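PDB 5OGX: cytochrome P450 reductase from Amycolatopsis methanolica 239, which transfers electrons from NADH, through FAD and a [2Fe-2S] cluster, to the partner cytochrome P450 that O-demethylates lignin-derived aromatics such as guaiacol. Local coordinates for residues A[27-32]-A[94-100]; A[115-119]-A[177-181]; A[196-200]-A[301-305]. All coordinates share one frame; numbering follows the deposited sequence.

Contact 1 (A[27-32]-A[94-100]); sequences LRGGVW and GRVTHPL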
loop_
_atom_site.group_PDB
_atom_site.type_symbol
_atom_site.label_atom_id
_atom_site.label_comp_id
_atom_site.label_asym_id
_atom_site.label_seq_id
_atom_site.Cartn_x
_atom_site.Cartn_y
_atom_site.Cartn_z
ATOM N N LEU A 27 2.844 1.111 -16.216
ATOM C CA LEU A 27 3.751 1.510 -15.139
ATOM C C LEU A 27 5.210 1.240 -15.496
ATOM O O LEU A 27 6.099 2.000 -15.097
ATOM C CB LEU A 27 3.396 0.809 -13.825
ATOM C CG LEU A 27 2.014 1.070 -13.229
ATOM C CD1 LEU A 27 1.846 0.252 -11.936
ATOM C CD2 LEU A 27 1.775 2.553 -12.968
ATOM N N ARG A 28 5.485 0.154 -16.214
ATOM C CA ARG A 28 6.864 -0.083 -16.635
ATOM C C ARG A 28 7.354 1.009 -17.579
ATOM O O ARG A 28 8.558 1.290 -17.633
ATOM C CB ARG A 28 6.983 -1.459 -17.291
ATOM C CG ARG A 28 6.929 -2.610 -16.284
ATOM C CD ARG A 28 7.263 -3.920 -16.953
ATOM N NE ARG A 28 7.260 -5.036 -16.015
ATOM C CZ ARG A 28 8.331 -5.443 -15.338
ATOM N NH1 ARG A 28 9.489 -4.817 -15.488
ATOM N NH2 ARG A 28 8.244 -6.481 -14.515
ATOM N N GLY A 29 6.444 1.648 -18.307
ATOM C CA GLY A 29 6.774 2.802 -19.115
ATOM C C GLY A 29 6.747 4.131 -18.392
ATOM O O GLY A 29 6.879 5.175 -19.042
ATOM N N GLY A 30 6.573 4.130 -17.069
ATOM C CA GLY A 30 6.475 5.369 -16.320
ATOM C C GLY A 30 5.198 6.141 -16.555
ATOM O O GLY A 30 5.170 7.351 -16.319
ATOM N N VAL A 31 4.146 5.475 -17.038
ATOM C CA VAL A 31 2.866 6.102 -17.363
ATOM C C VAL A 31 1.892 5.692 -16.270
ATOM O O VAL A 31 1.590 4.501 -16.125
ATOM C CB VAL A 31 2.346 5.663 -18.739
ATOM C CG1 VAL A 31 0.934 6.203 -18.963
ATOM C CG2 VAL A 31 3.305 6.093 -19.844
ATOM N N TRP A 32 1.409 6.662 -15.500
ATOM C CA TRP A 32 0.625 6.339 -14.313
ATOM C C TRP A 32 -0.831 6.053 -14.649
ATOM O O TRP A 32 -1.439 6.702 -15.506
ATOM C CB TRP A 32 0.669 7.476 -13.298
ATOM C CG TRP A 32 -0.139 7.129 -12.074
ATOM C CD1 TRP A 32 0.211 6.263 -11.072
ATOM C CD2 TRP A 32 -1.441 7.614 -11.755
ATOM N NE1 TRP A 32 -0.802 6.191 -10.129
ATOM C CE2 TRP A 32 -1.823 7.025 -10.527
ATOM C CE3 TRP A 32 -2.322 8.515 -12.386
ATOM C CZ2 TRP A 32 -3.058 7.280 -9.925
ATOM C CZ3 TRP A 32 -3.541 8.782 -11.780
ATOM C CH2 TRP A 32 -3.896 8.171 -10.556
ATOM N N GLY A 94 -2.015 8.917 -17.131
ATOM C CA GLY A 94 -1.083 9.346 -18.147
ATOM C C GLY A 94 0.066 10.207 -17.650
ATOM O O GLY A 94 1.067 10.346 -18.369
ATOM N N ARG A 95 -0.061 10.813 -16.472
ATOM C CA ARG A 95 1.035 11.579 -15.892
ATOM C C ARG A 95 2.239 10.675 -15.630
ATOM O O ARG A 95 2.127 9.451 -15.574
ATOM C CB ARG A 95 0.603 12.239 -14.585
ATOM C CG ARG A 95 0.322 11.264 -13.439
ATOM C CD ARG A 95 0.314 11.990 -12.090
ATOM N NE ARG A 95 -0.171 11.172 -10.974
ATOM C CZ ARG A 95 0.561 10.273 -10.315
ATOM N NH1 ARG A 95 1.816 10.043 -10.674
ATOM N NH2 ARG A 95 0.036 9.591 -9.292
ATOM N N VAL A 96 3.401 11.305 -15.443
ATOM C CA VAL A 96 4.625 10.572 -15.121
ATOM C C VAL A 96 4.520 9.920 -13.748
ATOM O O VAL A 96 3.992 10.510 -12.792
ATOM C CB VAL A 96 5.826 11.532 -15.174
ATOM C CG1 VAL A 96 7.118 10.792 -14.857
ATOM C CG2 VAL A 96 5.890 12.192 -16.539
ATOM N N THR A 97 5.050 8.702 -13.633
ATOM C CA THR A 97 5.249 8.085 -12.331
ATOM C C THR A 97 6.598 7.385 -12.321
ATOM O O THR A 97 7.256 7.237 -13.354
ATOM C CB THR A 97 4.122 7.106 -11.971
ATOM O OG1 THR A 97 4.250 6.715 -10.595
ATOM C CG2 THR A 97 4.152 5.859 -12.860
ATOM N N HIS A 98 7.022 6.993 -11.124
ATOM C CA HIS A 98 8.213 6.167 -10.989
ATOM C C HIS A 98 8.013 4.866 -11.754
ATOM O O HIS A 98 6.990 4.198 -11.569
ATOM C CB HIS A 98 8.487 5.866 -9.518
ATOM C CG HIS A 98 8.550 7.089 -8.663
ATOM N ND1 HIS A 98 9.501 8.068 -8.847
ATOM C CD2 HIS A 98 7.781 7.496 -7.626
ATOM C CE1 HIS A 98 9.317 9.029 -7.957
ATOM N NE2 HIS A 98 8.277 8.707 -7.207
ATOM N N PRO A 99 8.957 4.460 -12.592
ATOM C CA PRO A 99 8.750 3.251 -13.396
ATOM C C PRO A 99 8.715 1.996 -12.536
ATOM O O PRO A 99 9.527 1.812 -11.627
ATOM C CB PRO A 99 9.961 3.239 -14.334
ATOM C CG PRO A 99 11.037 3.957 -13.533
ATOM C CD PRO A 99 10.302 5.033 -12.757
ATOM N N LEU A 100 7.764 1.128 -12.843
ATOM C CA LEU A 100 7.759 -0.216 -12.281
ATOM C C LEU A 100 8.933 -0.995 -12.855
ATOM O O LEU A 100 9.118 -1.023 -14.073
ATOM C CB LEU A 100 6.444 -0.915 -12.626
ATOM C CG LEU A 100 6.271 -2.386 -12.249
ATOM C CD1 LEU A 100 6.328 -2.527 -10.730
ATOM C CD2 LEU A 100 4.932 -2.898 -12.780
HETATM O O HOH W 1 10.481 -0.123 -16.162
#

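Contact 2 (A[115-119]-A[177-181]); sequences RDTRR and WLFDG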
loop_
_atom_site.group_PDB
_atom_site.type_symbol
_atom_site.label_atom_id
_atom_site.label_comp_id
_atom_site.label_asym_id
_atom_site.label_seq_id
_atom_site.Cartn_x
_atom_site.Cartn_y
_atom_site.Cartn_z
ATOM N N ARG A 115 5.416 -10.443 18.359
ATOM C CA ARG A 115 4.623 -11.650 18.159
ATOM C C ARG A 115 4.174 -11.759 16.708
ATOM O O ARG A 115 3.530 -10.847 16.176
ATOM C CB ARG A 115 3.405 -11.661 19.079
ATOM C CG ARG A 115 2.508 -12.875 18.862
ATOM C CD ARG A 115 1.514 -13.033 20.001
ATOM N NE ARG A 115 0.613 -11.887 20.102
ATOM C CZ ARG A 115 -0.280 -11.729 21.076
ATOM N NH1 ARG A 115 -1.064 -10.661 21.098
ATOM N NH2 ARG A 115 -0.385 -12.644 22.026
ATOM N N ASP A 116 4.548 -12.869 16.068
ATOM C CA ASP A 116 4.180 -13.163 14.680
ATOM C C ASP A 116 4.576 -12.048 13.714
ATOM O O ASP A 116 3.927 -11.863 12.686
ATOM C CB ASP A 116 2.678 -13.436 14.546
ATOM C CG ASP A 116 2.270 -14.762 15.147
ATOM O OD1 ASP A 116 3.124 -15.665 15.243
ATOM O OD2 ASP A 116 1.088 -14.895 15.523
ATOM N N THR A 117 5.640 -11.304 14.012
ATOM C CA THR A 117 6.009 -10.149 13.201
ATOM C C THR A 117 7.497 -10.180 12.901
ATOM O O THR A 117 8.313 -10.384 13.807
ATOM C CB THR A 117 5.646 -8.831 13.903
ATOM O OG1 THR A 117 4.272 -8.860 14.304
ATOM C CG2 THR A 117 5.860 -7.663 12.958
ATOM N N ARG A 118 7.847 -9.970 11.631
ATOM C CA ARG A 118 9.237 -9.910 11.208
ATOM C C ARG A 118 9.518 -8.639 10.421
ATOM O O ARG A 118 8.685 -8.183 9.630
ATOM C CB ARG A 118 9.603 -11.111 10.352
ATOM C CG ARG A 118 9.969 -12.307 11.196
ATOM C CD ARG A 118 10.327 -13.529 10.379
ATOM N NE ARG A 118 11.060 -14.446 11.246
ATOM C CZ ARG A 118 11.832 -15.448 10.837
ATOM N NH1 ARG A 118 11.992 -15.704 9.542
ATOM N NH2 ARG A 118 12.446 -16.199 11.746
ATOM N N ARG A 119 10.711 -8.092 10.624
ATOM C CA ARG A 119 11.254 -7.060 9.756
ATOM C C ARG A 119 12.134 -7.732 8.716
ATOM O O ARG A 119 12.935 -8.611 9.045
ATOM C CB ARG A 119 12.067 -6.028 10.545
ATOM C CG ARG A 119 12.240 -4.694 9.801
ATOM C CD ARG A 119 13.335 -3.813 10.402
ATOM N NE ARG A 119 13.291 -3.770 11.865
ATOM C CZ ARG A 119 12.487 -2.979 12.574
ATOM N NH1 ARG A 119 11.636 -2.147 11.964
ATOM N NH2 ARG A 119 12.533 -3.023 13.898
ATOM N N TRP A 177 7.538 -19.385 4.157
ATOM C CA TRP A 177 8.777 -18.869 3.583
ATOM C C TRP A 177 9.388 -17.742 4.412
ATOM O O TRP A 177 10.496 -17.897 4.939
ATOM C CB TRP A 177 8.523 -18.411 2.145
ATOM C CG TRP A 177 9.637 -17.629 1.511
ATOM C CD1 TRP A 177 10.970 -17.940 1.502
ATOM C CD2 TRP A 177 9.505 -16.406 0.769
ATOM N NE1 TRP A 177 11.673 -16.983 0.802
ATOM C CE2 TRP A 177 10.798 -16.030 0.348
ATOM C CE3 TRP A 177 8.421 -15.592 0.427
ATOM C CZ2 TRP A 177 11.033 -14.869 -0.397
ATOM C CZ3 TRP A 177 8.657 -14.437 -0.318
ATOM C CH2 TRP A 177 9.951 -14.097 -0.727
ATOM N N LEU A 178 8.690 -16.605 4.537
ATOM C CA LEU A 178 9.293 -15.464 5.222
ATOM C C LEU A 178 9.526 -15.746 6.704
ATOM O O LEU A 178 10.407 -15.131 7.316
ATOM C CB LEU A 178 8.423 -14.218 5.042
ATOM C CG LEU A 178 8.272 -13.791 3.577
ATOM C CD1 LEU A 178 7.145 -12.776 3.424
ATOM C CD2 LEU A 178 9.582 -13.230 3.036
ATOM N N PHE A 179 8.758 -16.659 7.290
ATOM C CA PHE A 179 8.952 -17.078 8.671
ATOM C C PHE A 179 9.622 -18.439 8.780
ATOM O O PHE A 179 9.869 -18.909 9.896
ATOM C CB PHE A 179 7.606 -17.106 9.404
ATOM C CG PHE A 179 7.133 -15.752 9.832
ATOM C CD1 PHE A 179 6.594 -14.865 8.901
ATOM C CD2 PHE A 179 7.251 -15.348 11.154
ATOM C CE1 PHE A 179 6.168 -13.608 9.291
ATOM C CE2 PHE A 179 6.832 -14.089 11.551
ATOM C CZ PHE A 179 6.288 -13.218 10.618
ATOM N N ASP A 180 9.927 -19.080 7.651
ATOM C CA ASP A 180 10.464 -20.443 7.695
ATOM C C ASP A 180 11.311 -20.670 6.441
ATOM O O ASP A 180 10.866 -21.264 5.454
ATOM C CB ASP A 180 9.351 -21.485 7.792
ATOM C CG ASP A 180 9.881 -22.893 7.689
ATOM O OD1 ASP A 180 11.046 -23.096 8.087
ATOM O OD2 ASP A 180 9.146 -23.779 7.201
ATOM N N GLY A 181 12.556 -20.209 6.489
ATOM C CA GLY A 181 13.440 -20.436 5.361
ATOM C C GLY A 181 14.220 -19.227 4.886
ATOM O O GLY A 181 15.411 -19.343 4.579
HETATM O O HOH W 2 13.667 -17.926 8.259
#

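Contact 3 (A[196-200]-A[301-305]); sequences DFHLP and GWLCG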
loop_
_atom_site.group_PDB
_atom_site.type_symbol
_atom_site.label_atom_id
_atom_site.label_comp_id
_atom_site.label_asym_id
_atom_site.label_seq_id
_atom_site.Cartn_x
_atom_site.Cartn_y
_atom_site.Cartn_z
ATOM N N ASP A 196 -0.898 3.490 -4.806
ATOM C CA ASP A 196 -1.289 4.892 -4.763
ATOM C C ASP A 196 -1.390 5.445 -3.344
ATOM O O ASP A 196 -1.871 6.569 -3.160
ATOM C CB ASP A 196 -2.649 5.084 -5.438
ATOM C CG ASP A 196 -2.578 4.964 -6.917
ATOM O OD1 ASP A 196 -1.475 5.198 -7.470
ATOM O OD2 ASP A 196 -3.640 4.653 -7.513
ATOM N N PHE A 197 -0.976 4.687 -2.337
ATOM C CA PHE A 197 -1.159 5.093 -0.943
ATOM C C PHE A 197 0.021 5.965 -0.517
ATOM O O PHE A 197 0.913 5.537 0.215
ATOM C CB PHE A 197 -1.280 3.843 -0.072
ATOM C CG PHE A 197 -1.716 4.100 1.357
ATOM C CD1 PHE A 197 -2.944 4.685 1.649
ATOM C CD2 PHE A 197 -0.923 3.659 2.400
ATOM C CE1 PHE A 197 -3.358 4.861 2.975
ATOM C CE2 PHE A 197 -1.316 3.834 3.729
ATOM C CZ PHE A 197 -2.538 4.437 4.014
ATOM N N HIS A 198 0.024 7.217 -0.981
ATOM C CA HIS A 198 1.151 8.097 -0.681
ATOM C C HIS A 198 0.674 9.540 -0.654
ATOM O O HIS A 198 -0.424 9.855 -1.105
ATOM C CB HIS A 198 2.293 7.907 -1.692
ATOM C CG HIS A 198 1.892 8.156 -3.115
ATOM N ND1 HIS A 198 1.723 9.426 -3.626
ATOM C CD2 HIS A 198 1.626 7.299 -4.131
ATOM C CE1 HIS A 198 1.366 9.341 -4.900
ATOM N NE2 HIS A 198 1.294 8.061 -5.231
ATOM N N LEU A 199 1.535 10.424 -0.133
ATOM C CA LEU A 199 1.209 11.833 -0.033
ATOM C C LEU A 199 1.083 12.475 -1.413
ATOM O O LEU A 199 1.748 12.063 -2.367
ATOM C CB LEU A 199 2.305 12.568 0.746
ATOM C CG LEU A 199 2.368 12.189 2.228
ATOM C CD1 LEU A 199 3.688 12.617 2.870
ATOM C CD2 LEU A 199 1.208 12.832 2.950
ATOM N N PRO A 200 0.274 13.518 -1.526
ATOM C CA PRO A 200 0.265 14.328 -2.745
ATOM C C PRO A 200 1.593 15.041 -2.919
ATOM O O PRO A 200 2.430 15.042 -1.998
ATOM C CB PRO A 200 -0.882 15.319 -2.492
ATOM C CG PRO A 200 -0.943 15.447 -1.026
ATOM C CD PRO A 200 -0.588 14.079 -0.473
ATOM N N GLY A 301 -7.181 11.512 6.556
ATOM C CA GLY A 301 -7.088 10.216 7.213
ATOM C C GLY A 301 -6.499 9.156 6.314
ATOM O O GLY A 301 -6.792 9.092 5.120
ATOM N N TRP A 302 -5.674 8.302 6.903
ATOM C CA TRP A 302 -4.913 7.283 6.188
ATOM C C TRP A 302 -5.125 5.962 6.910
ATOM O O TRP A 302 -4.683 5.807 8.051
ATOM C CB TRP A 302 -3.426 7.652 6.157
ATOM C CG TRP A 302 -3.214 9.010 5.547
ATOM C CD1 TRP A 302 -3.496 10.240 6.093
ATOM C CD2 TRP A 302 -2.700 9.251 4.251
ATOM N NE1 TRP A 302 -3.183 11.241 5.189
ATOM C CE2 TRP A 302 -2.693 10.648 4.050
ATOM C CE3 TRP A 302 -2.250 8.413 3.233
ATOM C CZ2 TRP A 302 -2.259 11.226 2.868
ATOM C CZ3 TRP A 302 -1.827 8.992 2.044
ATOM C CH2 TRP A 302 -1.827 10.387 1.880
ATOM N N LEU A 303 -5.782 4.995 6.251
ATOM C CA LEU A 303 -6.122 3.731 6.891
ATOM C C LEU A 303 -5.444 2.597 6.137
ATOM O O LEU A 303 -5.568 2.513 4.911
ATOM C CB LEU A 303 -7.642 3.490 6.898
ATOM C CG LEU A 303 -8.515 4.300 7.852
ATOM C CD1 LEU A 303 -9.882 4.522 7.242
ATOM C CD2 LEU A 303 -8.673 3.554 9.169
ATOM N N CYS A 304 -4.773 1.707 6.863
ATOM C CA CYS A 304 -4.142 0.575 6.197
ATOM C C CYS A 304 -4.230 -0.661 7.078
ATOM O O CYS A 304 -3.952 -0.596 8.276
ATOM C CB CYS A 304 -2.689 0.900 5.860
ATOM S SG CYS A 304 -1.775 -0.499 5.232
ATOM N N GLY A 305 -4.610 -1.782 6.482
ATOM C CA GLY A 305 -4.743 -3.015 7.225
ATOM C C GLY A 305 -5.676 -3.956 6.498
ATOM O O GLY A 305 -5.947 -3.788 5.312
#

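Contact 1 (A[27-32]-A[94-100])
R95 lays its guanidinium flat over one face of the W32 indole, and this stack dominates one end of the contact. The planes are 10° apart, with their centres 3.8 Å from each other. R95 CZ stands 3.8 Å from the centroid of the five-membered ring of W32 and 19° off its normal, which meets the geometry of a cation-pi pair. The R95 chain starts between its own backbone N and carbonyl carbon (chi1 68°) and then runs extended across the indole. R95 NH1, still above the indole, donates to V96 O in the guanidinium plane, a second hold that limits rotation of the group. The indole is further fixed from outside, since W32 NE1 donates to D196 OD1. T97 crosses W32 at about a right angle, its CB 3.7 Å from W32 CB.

At the other end L100 CB meets L27 CB at 3.7 Å. R28 CG lies 3.5 Å from L100 O, and the extended chain carries R28 NH2 on to a salt bridge with D102 OD1. One water donates to both R28 O and L100 O, tying these backbones together.

Along the whole contact four backbone bonds join the chains. W32 N donates to R95 O at 2.9 Å. G94 N reaches W32 O at 2.8 Å, and T97 N to G30 O and L100 N to L27 O complete the set. L27 O also accepts from G30 N, and its two donors arrive from opposite faces of the carbonyl plane. G30, with positive phi, is the C-prime residue of a Schellman motif. The arrangement is thus a Schellman-capped helix end of the plant-type ferredoxin (beta-grasp) domain, bound to the linker that runs on into strand 101-114; the L27 side chain lies about 8 Å from the [2Fe-2S] cluster.

Contact 2 (A[115-119]-A[177-181])
The aliphatic part of R118 passes over one face of the F179 ring, with R118 CD 3.7 Å from the ring centroid and 15° off its normal, a CH-pi contact. R118 CG is 3.6 Å from F179 CE2. The R118 chain, extended from CG to NE (chi2 179°), carries the guanidinium past the ring to the backbone at the helix end. There R118 NH1 donates to L178 O at 2.8 Å, with an N-H...O angle of 146°, and also to a water that accepts from G181 N as well. The far end of the ring reaches the turn before the strand, where F179 CZ lies 3.4 Å from D116 O, and T117 N sits at the ring's edge, near its plane.

In the second shell, D112 forms a salt bridge with R118 NE, steadying the guanidinium from another direction, and R167 pairs with D116 OD1 beside the turn. A leucine at R118 would probably leave L178 O without this donor and D112 without this charge partner, with less chain covering the F179 face. T117 OG1 closes on R115 O at 2.8 Å.

The setting is the antiparallel FAD-binding sheet domain of the ferredoxin reductase family, with the L178 side chain about 6 Å from the bound FAD. R118 is hydrogen-bonded through its backbone to V165 of strand 160-166, whose side chain also touches L178 and F179. The end of helix 174-178 therefore packs beside this sheet, where strand 117-124 runs between strands 101-114 and 160-166.

Contact 3 (A[196-200]-A[301-305])
W302 points the edge of its six-membered ring at the face of F197, and this edge-to-face pair is the tight centre of the contact: the centroids are 5.6 Å apart and the planes meet at 62°. The nearest carbons, F197 CE1 and W302 CE3, lie 3.7 Å apart. F197 reaches across with CG anti to its backbone N (chi1 -170°), which also brings F197 CZ to 3.7 Å from L303 O. Beside it, F197 CE2 is 3.9 Å from C304 CB, and C304 SG stands obliquely to the same ring. The indole rim is met by backbone as well, since H198 O approaches W302 CH2 to 3.3 Å near the ring plane. The L199 side chain crosses the indole at about a right angle, its CD2 touching W302 CZ2 at 3.8 Å. From outside, H328 stacks on W302 and I225 touches F197.

The other side is looser. The CB of H198, a partly exposed residue, points away from the strand, and H198 ND1 is spent on L199 O of its own segment (2.9 Å, N-H...O angle 167°). H198 N makes a weak bond to D196 O across the inverse gamma turn centred on F197.

In the ferredoxin-NADP reductase fold this is the seam between the loop after strand 187-194 of the FAD-binding domain and strand 300-305 of the parallel NAD-binding sheet; C304 and G305 match the start of the family's Cys-Gly-Pro signature, and the C304 side chain lies about 6 Å from the bound FAD.

From the N terminus, contact 1 comes first: it closes the loop from the helix 22-28 end round the rest of the iron-sulfur domain to the linker before strand 101-114. Contact 2 then opens and closes within the FAD-binding sheet domain, and contact 3 follows, spanning most of the NAD-binding domain. The three are in series along the chain, so none nests in or crosses another. Contacts 1 and 3 nevertheless meet in space through the probable hydrogen bond between W32 and D196, joining the iron-sulfur domain to the FAD-to-NAD junction. Contact 2 stays apart, its nearest atoms about 13 Å from those of contact 3.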